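TTHB210-like domain-containing protein (Thermus thermophilus, PDB 3VG8) is of unknown function but assembles into a homodecamer and is controlled by the sigma-E/anti-sigma-E regulatory system. Local coordinates at residues P12-T20 and E107-P115. The protein carries 1 engineered substitution. Residues are numbered along the deposited sequence; the frame is centred on the assembly and turned at random.
Sequences PNFIPGLGT and ERKVLEGEP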
ATOM      1  N   PRO F  12      15.220  11.778  35.038  1.00 45.62           N
ATOM      2  CA  PRO F  12      16.569  12.130  34.586  1.00 46.07           C
ATOM      3  C   PRO F  12      16.506  12.963  33.322  1.00 46.29           C
ATOM      4  O   PRO F  12      15.511  12.941  32.606  1.00 46.00           O
ATOM      5  CB  PRO F  12      17.227  10.771  34.353  1.00 48.33           C
ATOM      6  CG  PRO F  12      16.068   9.895  33.986  1.00 47.51           C
ATOM      7  CD  PRO F  12      15.015  10.321  34.986  1.00 45.09           C
ATOM      8  N   ASN F  13      17.571  13.707  33.056  1.00 49.17           N
ATOM      9  CA  ASN F  13      17.628  14.553  31.874  1.00 49.64           C
ATOM     10  C   ASN F  13      17.579  13.663  30.631  1.00 47.09           C
ATOM     11  O   ASN F  13      18.343  12.709  30.516  1.00 49.34           O
ATOM     12  CB  ASN F  13      18.928  15.364  31.881  1.00 57.13           C
ATOM     13  CG  ASN F  13      18.728  16.796  31.415  1.00 69.27           C
ATOM     14  OD1 ASN F  13      17.980  17.566  32.027  1.00 74.40           O
ATOM     15  ND2 ASN F  13      19.403  17.166  30.330  1.00 74.87           N
ATOM     16  N   PHE F  14      16.680  13.975  29.707  1.00 38.84           N
ATOM     17  CA  PHE F  14      16.562  13.195  28.486  1.00 34.89           C
ATOM     18  C   PHE F  14      16.565  14.159  27.311  1.00 34.38           C
ATOM     19  O   PHE F  14      15.749  15.080  27.256  1.00 37.93           O
ATOM     20  CB  PHE F  14      15.261  12.376  28.506  1.00 31.24           C
ATOM     21  CG  PHE F  14      15.004  11.585  27.234  1.00 34.32           C
ATOM     22  CD1 PHE F  14      15.459  10.272  27.106  1.00 25.40           C
ATOM     23  CD2 PHE F  14      14.262  12.140  26.187  1.00 22.11           C
ATOM     24  CE1 PHE F  14      15.169   9.529  25.970  1.00 23.93           C
ATOM     25  CE2 PHE F  14      13.967  11.396  25.049  1.00 29.61           C
ATOM     26  CZ  PHE F  14      14.422  10.087  24.941  1.00 26.92           C
ATOM     27  N   ILE F  15      17.487  13.963  26.373  1.00 29.79           N
ATOM     28  CA  ILE F  15      17.542  14.841  25.209  1.00 30.28           C
ATOM     29  C   ILE F  15      17.051  14.119  23.968  1.00 29.86           C
ATOM     30  O   ILE F  15      17.566  13.058  23.591  1.00 26.16           O
ATOM     31  CB  ILE F  15      18.977  15.395  24.965  1.00 34.79           C
ATOM     32  CG1 ILE F  15      19.388  16.296  26.127  1.00 33.28           C
ATOM     33  CG2 ILE F  15      19.042  16.180  23.660  1.00 27.56           C
ATOM     34  CD1 ILE F  15      19.746  15.544  27.357  1.00 42.69           C
ATOM     35  N   PRO F  16      16.029  14.688  23.317  1.00 28.54           N
ATOM     36  CA  PRO F  16      15.434  14.129  22.112  1.00 27.04           C
ATOM     37  C   PRO F  16      16.515  13.889  21.068  1.00 31.22           C
ATOM     38  O   PRO F  16      17.243  14.807  20.698  1.00 31.96           O
ATOM     39  CB  PRO F  16      14.432  15.211  21.702  1.00 27.53           C
ATOM     40  CG  PRO F  16      13.983  15.736  23.023  1.00 26.27           C
ATOM     41  CD  PRO F  16      15.312  15.904  23.735  1.00 28.67           C
ATOM     42  N   GLY F  17      16.623  12.648  20.609  1.00 31.04           N
ATOM     43  CA  GLY F  17      17.626  12.320  19.622  1.00 33.25           C
ATOM     44  C   GLY F  17      18.919  11.798  20.232  1.00 32.18           C
ATOM     45  O   GLY F  17      19.739  11.242  19.513  1.00 39.75           O
ATOM     46  N   LEU F  18      19.111  11.982  21.536  1.00 29.77           N
ATOM     47  CA  LEU F  18      20.325  11.503  22.230  1.00 27.76           C
ATOM     48  C   LEU F  18      20.022  10.526  23.368  1.00 29.47           C
ATOM     49  O   LEU F  18      20.771   9.582  23.603  1.00 31.82           O
ATOM     50  CB  LEU F  18      21.103  12.665  22.830  1.00 32.10           C
ATOM     51  CG  LEU F  18      21.728  13.690  21.877  1.00 38.13           C
ATOM     52  CD1 LEU F  18      22.324  14.809  22.713  1.00 35.46           C
ATOM     53  CD2 LEU F  18      22.799  13.034  21.001  1.00 40.55           C
ATOM     54  N   GLY F  19      18.922  10.775  24.073  1.00 27.77           N
ATOM     55  CA  GLY F  19      18.527   9.943  25.200  1.00 33.85           C
ATOM     56  C   GLY F  19      19.167  10.457  26.480  1.00 33.90           C
ATOM     57  O   GLY F  19      19.595  11.614  26.555  1.00 29.59           O
ATOM     58  N   THR F  20      19.220   9.606  27.495  1.00 31.09           N
ATOM     59  CA  THR F  20      19.851   9.973  28.757  1.00 34.26           C
ATOM     60  C   THR F  20      21.264   9.424  28.643  1.00 33.13           C
ATOM     61  O   THR F  20      21.456   8.211  28.535  1.00 30.48           O
ATOM     62  CB  THR F  20      19.137   9.329  29.946  1.00 30.97           C
ATOM     63  OG1 THR F  20      17.776   9.767  29.956  1.00 27.16           O
ATOM     64  CG2 THR F  20      19.815   9.720  31.256  1.00 33.55           C
ATOM     65  N   GLU F 107      15.316   2.693  17.508  1.00 25.05           N
ATOM     66  CA  GLU F 107      16.259   3.664  18.053  1.00 29.54           C
ATOM     67  C   GLU F 107      15.692   5.067  17.901  1.00 29.18           C
ATOM     68  O   GLU F 107      15.663   5.839  18.862  1.00 31.37           O
ATOM     69  CB  GLU F 107      17.611   3.546  17.327  1.00 29.29           C
ATOM     70  CG  GLU F 107      18.721   4.453  17.835  1.00 35.26           C
ATOM     71  CD  GLU F 107      18.719   5.817  17.153  1.00 38.99           C
ATOM     72  OE1 GLU F 107      18.342   5.893  15.966  1.00 28.78           O
ATOM     73  OE2 GLU F 107      19.107   6.809  17.797  1.00 35.42           O
ATOM     74  N   ARG F 108      15.226   5.393  16.699  1.00 27.06           N
ATOM     75  CA  ARG F 108      14.662   6.717  16.458  1.00 26.14           C
ATOM     76  C   ARG F 108      13.389   6.925  17.284  1.00 24.76           C
ATOM     77  O   ARG F 108      13.126   8.020  17.753  1.00 23.79           O
ATOM     78  CB  ARG F 108      14.379   6.905  14.958  1.00 28.53           C
ATOM     79  CG  ARG F 108      15.650   7.131  14.109  1.00 26.22           C
ATOM     80  CD  ARG F 108      16.257   8.526  14.361  1.00 28.26           C
ATOM     81  NE  ARG F 108      17.196   8.534  15.473  1.00 19.69           N
ATOM     82  CZ  ARG F 108      17.879   9.599  15.884  1.00 31.69           C
ATOM     83  NH1 ARG F 108      17.730  10.773  15.273  1.00 21.21           N
ATOM     84  NH2 ARG F 108      18.718   9.483  16.919  1.00 27.54           N
ATOM     85  N   LYS F 109      12.621   5.864  17.492  1.00 27.19           N
ATOM     86  CA  LYS F 109      11.408   5.983  18.285  1.00 29.15           C
ATOM     87  C   LYS F 109      11.678   6.178  19.771  1.00 30.39           C
ATOM     88  O   LYS F 109      11.164   7.119  20.375  1.00 29.79           O
ATOM     89  CB  LYS F 109      10.517   4.754  18.108  1.00 33.13           C
ATOM     90  CG  LYS F 109       9.304   4.736  19.048  1.00 41.64           C
ATOM     91  CD  LYS F 109       8.485   3.447  18.908  1.00 47.72           C
ATOM     92  CE  LYS F 109       7.228   3.483  19.772  1.00 54.30           C
ATOM     93  NZ  LYS F 109       6.541   2.159  19.825  1.00 54.18           N
ATOM     94  N   VAL F 110      12.492   5.313  20.371  1.00 28.56           N
ATOM     95  CA  VAL F 110      12.728   5.447  21.803  1.00 27.90           C
ATOM     96  C   VAL F 110      13.624   6.605  22.211  1.00 27.94           C
ATOM     97  O   VAL F 110      13.590   7.039  23.364  1.00 33.44           O
ATOM     98  CB  VAL F 110      13.221   4.108  22.432  1.00 33.96           C
ATOM     99  CG1 VAL F 110      12.201   2.983  22.082  1.00 24.38           C
ATOM    100  CG2 VAL F 110      14.634   3.753  21.953  1.00 19.67           C
ATOM    101  N   LEU F 111      14.407   7.140  21.280  1.00 26.59           N
ATOM    102  CA  LEU F 111      15.238   8.288  21.633  1.00 20.79           C
ATOM    103  C   LEU F 111      14.560   9.564  21.137  1.00 24.26           C
ATOM    104  O   LEU F 111      15.083  10.658  21.317  1.00 23.45           O
ATOM    105  CB  LEU F 111      16.654   8.156  21.053  1.00 27.01           C
ATOM    106  CG  LEU F 111      17.451   6.984  21.643  1.00 28.09           C
ATOM    107  CD1 LEU F 111      18.866   6.983  21.083  1.00 26.31           C
ATOM    108  CD2 LEU F 111      17.481   7.097  23.154  1.00 20.15           C
ATOM    109  N   GLU F 112      13.386   9.404  20.527  1.00 28.77           N
ATOM    110  CA  GLU F 112      12.579  10.523  20.023  1.00 28.61           C
ATOM    111  C   GLU F 112      13.398  11.489  19.163  1.00 32.59           C
ATOM    112  O   GLU F 112      13.409  12.698  19.399  1.00 32.19           O
ATOM    113  CB  GLU F 112      11.962  11.291  21.201  1.00 24.98           C
ATOM    114  CG  GLU F 112      10.919  10.533  22.040  1.00 31.05           C
ATOM    115  CD  GLU F 112      10.537  11.309  23.300  1.00 37.99           C
ATOM    116  OE1 GLU F 112      10.478  12.556  23.222  1.00 37.33           O
ATOM    117  OE2 GLU F 112      10.296  10.689  24.362  1.00 34.81           O
ATOM    118  N   GLY F 113      14.092  10.961  18.167  1.00 32.02           N
ATOM    119  CA  GLY F 113      14.893  11.836  17.346  1.00 34.79           C
ATOM    120  C   GLY F 113      14.331  11.911  15.951  1.00 32.14           C
ATOM    121  O   GLY F 113      13.509  11.088  15.560  1.00 33.05           O
ATOM    122  N   GLU F 114      14.759  12.909  15.202  1.00 29.62           N
ATOM    123  CA  GLU F 114      14.316  13.035  13.832  1.00 30.13           C
ATOM    124  C   GLU F 114      14.762  11.803  13.061  1.00 35.11           C
ATOM    125  O   GLU F 114      15.845  11.253  13.298  1.00 32.68           O
ATOM    126  CB  GLU F 114      14.925  14.278  13.186  1.00 30.35           C
ATOM    127  CG  GLU F 114      14.377  15.546  13.750  1.00 28.51           C
ATOM    128  CD  GLU F 114      12.868  15.609  13.609  1.00 40.69           C
ATOM    129  OE1 GLU F 114      12.253  16.416  14.323  1.00 34.60           O
ATOM    130  OE2 GLU F 114      12.295  14.858  12.781  1.00 38.49           O
ATOM    131  N   PRO F 115      13.922  11.347  12.126  1.00 36.89           N
ATOM    132  CA  PRO F 115      14.242  10.176  11.316  1.00 35.68           C
ATOM    133  C   PRO F 115      15.470  10.449  10.454  1.00 33.57           C
ATOM    134  O   PRO F 115      15.692  11.581  10.034  1.00 29.46           O
ATOM    135  CB  PRO F 115      12.969   9.964  10.505  1.00 45.64           C
ATOM    136  CG  PRO F 115      12.390  11.355  10.400  1.00 47.60           C
ATOM    137  CD  PRO F 115      12.600  11.896  11.779  1.00 44.41           C
TER
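The Phe14 ring meets the end of helix 104-110 with its rim: Val110 O lies at the edge near the ring plane, 3.5 Å from CZ, so the positively polarised ring hydrogens face a carbonyl oxygen. CE2 meets the carboxylate of Glu112, whose plane is turned 44° from the ring and whose OE2 is held by a salt bridge to Arg38. With CG anti to the backbone N (chi1 177°), Phe14 extends across to this helix end.

The Arg108 guanidinium has Gly113 CA over one face, 3.7 Å above the plane and offset toward the rim. NH2 meets Glu107 OE2 in the plane, while NE meets OE1 tilted out of it; OE2 also pairs with Lys44. Arg108 NH1 gives a straight bond to Glu114 O (2.8 Å), and Arg108 NH2 a weak one to Gly17 O (3.3 Å). NH1 also pairs with Asp24 of a second subunit. Replacing Arg108 by an alanine is likely to leave that Asp24 without this salt bridge and Glu114 O without its NH1 donor, while Glu107 would keep Lys44.

Gly17 N donates to Leu111 O (2.6 Å, 172°), while Leu111 CD2 rests on Gly19 CA. Gly17 and Gly113 bring their CA atoms within 3.6 Å, an approach that a side chain on Gly113 would block. At the positive phi of Gly17 and Gly19 a CB would jam against the preceding carbonyl O, and at Gly19 also clash with Leu111 CD2. Glu112, at positive phi, ends the helix in a Schellman motif, and Leu18 and Gly19 form a classic beta bulge opposite Ile15.

Carbonyls at the helix C-terminus thus find an amide and an aromatic edge: Gly17 N to Leu111 O joins the loop before strand 20-23, and Arg108 adds a weak bond there while binding the C-terminal tail and a neighbouring subunit.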